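Local coordinates for protein Rd1NTF2_05_I64F_A80G_T94P_D101K_L106W (Synthetic construct, PDB 6W3F) that is a de novo designed NTF2-like protein, probably made as a scaffold whose curved sheet and helices frame a pocket, with no natural function known, at residues L77-V83 / V94-F100. Numbering follows the deposited sequence.
Sequences LRMQGEV and VPLEMVF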
# COMPACT_ATOMS: atom_id res chain seq x y z
N LEU A 77 -7.43 7.70 7.02
CA LEU A 77 -8.07 6.93 5.96
C LEU A 77 -7.78 5.45 6.14
O LEU A 77 -6.62 5.05 6.23
CB LEU A 77 -7.60 7.43 4.59
CG LEU A 77 -8.33 6.85 3.38
CD1 LEU A 77 -8.14 7.80 2.23
CD2 LEU A 77 -7.80 5.50 3.05
N ARG A 78 -8.84 4.64 6.17
CA ARG A 78 -8.70 3.19 6.21
C ARG A 78 -9.37 2.60 4.98
O ARG A 78 -10.47 3.01 4.61
CB ARG A 78 -9.31 2.64 7.50
CG ARG A 78 -9.37 1.12 7.58
CD ARG A 78 -9.82 0.67 8.98
NE ARG A 78 -8.90 1.19 9.99
CZ ARG A 78 -9.09 1.14 11.30
NH1 ARG A 78 -10.19 0.58 11.80
NH2 ARG A 78 -8.18 1.66 12.11
N MET A 79 -8.68 1.67 4.32
CA MET A 79 -9.27 0.98 3.18
C MET A 79 -8.93 -0.51 3.25
O MET A 79 -7.89 -0.90 3.74
CB MET A 79 -8.85 1.58 1.85
CG MET A 79 -7.37 1.57 1.58
SD MET A 79 -6.88 2.23 -0.04
CE MET A 79 -7.80 3.77 -0.03
N GLN A 80 -9.87 -1.32 2.78
CA GLN A 80 -9.81 -2.77 2.83
C GLN A 80 -10.20 -3.23 1.43
O GLN A 80 -11.15 -2.69 0.84
CB GLN A 80 -10.75 -3.34 3.90
CG GLN A 80 -10.41 -4.74 4.44
CD GLN A 80 -10.52 -5.86 3.42
OE1 GLN A 80 -11.25 -5.76 2.42
NE2 GLN A 80 -9.79 -6.95 3.66
N GLY A 81 -9.46 -4.18 0.89
CA GLY A 81 -9.74 -4.60 -0.46
C GLY A 81 -9.00 -5.86 -0.80
O GLY A 81 -8.40 -6.51 0.07
N GLU A 82 -9.07 -6.21 -2.07
CA GLU A 82 -8.45 -7.42 -2.58
C GLU A 82 -7.31 -7.03 -3.50
O GLU A 82 -7.51 -6.28 -4.46
CB GLU A 82 -9.48 -8.28 -3.30
CG GLU A 82 -8.89 -9.51 -3.89
CD GLU A 82 -9.98 -10.52 -4.19
OE1 GLU A 82 -10.47 -11.18 -3.25
OE2 GLU A 82 -10.35 -10.61 -5.37
N VAL A 83 -6.13 -7.54 -3.22
CA VAL A 83 -5.01 -7.45 -4.13
C VAL A 83 -5.08 -8.63 -5.07
O VAL A 83 -5.21 -9.77 -4.63
CB VAL A 83 -3.67 -7.42 -3.37
CG1 VAL A 83 -2.50 -7.44 -4.37
CG2 VAL A 83 -3.61 -6.20 -2.49
N VAL A 94 -5.65 -11.80 -2.53
CA VAL A 94 -5.26 -11.76 -1.12
C VAL A 94 -5.83 -10.50 -0.49
O VAL A 94 -5.68 -9.41 -1.07
CB VAL A 94 -3.73 -11.77 -0.97
CG1 VAL A 94 -3.34 -11.72 0.51
CG2 VAL A 94 -3.11 -12.97 -1.65
N PRO A 95 -6.46 -10.59 0.68
CA PRO A 95 -6.99 -9.38 1.33
C PRO A 95 -5.87 -8.42 1.72
O PRO A 95 -4.78 -8.85 2.11
CB PRO A 95 -7.72 -9.92 2.56
CG PRO A 95 -7.17 -11.30 2.77
CD PRO A 95 -6.75 -11.82 1.44
N LEU A 96 -6.15 -7.13 1.61
CA LEU A 96 -5.21 -6.09 2.04
C LEU A 96 -5.99 -5.01 2.78
O LEU A 96 -7.06 -4.60 2.32
CB LEU A 96 -4.46 -5.50 0.84
CG LEU A 96 -3.62 -4.24 1.11
CD1 LEU A 96 -2.48 -4.67 2.00
CD2 LEU A 96 -3.14 -3.62 -0.15
N GLU A 97 -5.47 -4.58 3.92
CA GLU A 97 -5.99 -3.45 4.66
C GLU A 97 -4.84 -2.44 4.83
O GLU A 97 -3.71 -2.84 5.13
CB GLU A 97 -6.52 -3.84 6.02
CG GLU A 97 -7.12 -2.63 6.78
CD GLU A 97 -7.53 -2.93 8.22
OE1 GLU A 97 -6.73 -3.55 8.97
OE2 GLU A 97 -8.64 -2.51 8.61
N MET A 98 -5.12 -1.17 4.62
CA MET A 98 -4.11 -0.12 4.79
C MET A 98 -4.73 1.05 5.53
O MET A 98 -5.92 1.35 5.37
CB MET A 98 -3.58 0.35 3.44
CG MET A 98 -2.79 -0.71 2.70
SD MET A 98 -2.04 -0.04 1.23
CE MET A 98 -3.47 0.43 0.28
N VAL A 99 -3.94 1.68 6.39
CA VAL A 99 -4.36 2.85 7.14
C VAL A 99 -3.39 3.98 6.80
O VAL A 99 -2.18 3.79 6.82
CB VAL A 99 -4.35 2.56 8.65
CG1 VAL A 99 -4.84 3.77 9.45
CG2 VAL A 99 -5.21 1.34 8.96
N PHE A 100 -3.95 5.13 6.45
CA PHE A 100 -3.20 6.31 6.03
C PHE A 100 -3.47 7.46 6.99
O PHE A 100 -4.55 7.57 7.57
CB PHE A 100 -3.57 6.74 4.59
CG PHE A 100 -3.22 5.75 3.52
CD1 PHE A 100 -4.03 4.64 3.28
CD2 PHE A 100 -2.10 5.93 2.72
CE1 PHE A 100 -3.72 3.74 2.29
CE2 PHE A 100 -1.77 5.03 1.73
CZ PHE A 100 -2.62 3.92 1.51
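Leu77, Met79, Gly81 and Val83 form hydrogen-bonded antiparallel pairs with Phe100, Met98, Leu96 and Val94. Each pair shares two backbone bonds; Phe100 N to Leu77 O is the shortest, at 2.7 Å. CA-H...O contacts fall between these bonds, such as Gln80 CA to Leu96 O at 3.3 Å.

Apolar contacts gather on the face of Met79 and Phe100. Leu77 CD2 lies alongside Phe100 CD1, 3.9 Å away. Met79 SD touches Met98 CE and makes an oblique Met-aromatic contact, 5.4 Å from the Phe100 ring centroid. Farther along, Val83 CG2 packs against Leu96 CB at 3.5 Å.

The other face, with Arg78, Gln80 and Glu97, is mostly polar. Arg78 NE and Glu97 OE2 form a long salt bridge of 4.0 Å, the oxygen well out of the guanidinium plane. Gln80 bends at chi2 (-66°), which brings NE2 to 3.8 Å from Pro95 CB. With an alanine here the amide would be gone, and Pro95 CB and Leu96 O would probably lose the cover it gives them.

The pairing joins the long hairpin strands of the NTF2-like sheet. Strand 62-73 flanks 77-83, and strand 106-114 flanks 94-100. Helix 6-20 packs on the apolar face, where Ile11 meets Met79 and Ile10 meets Phe100.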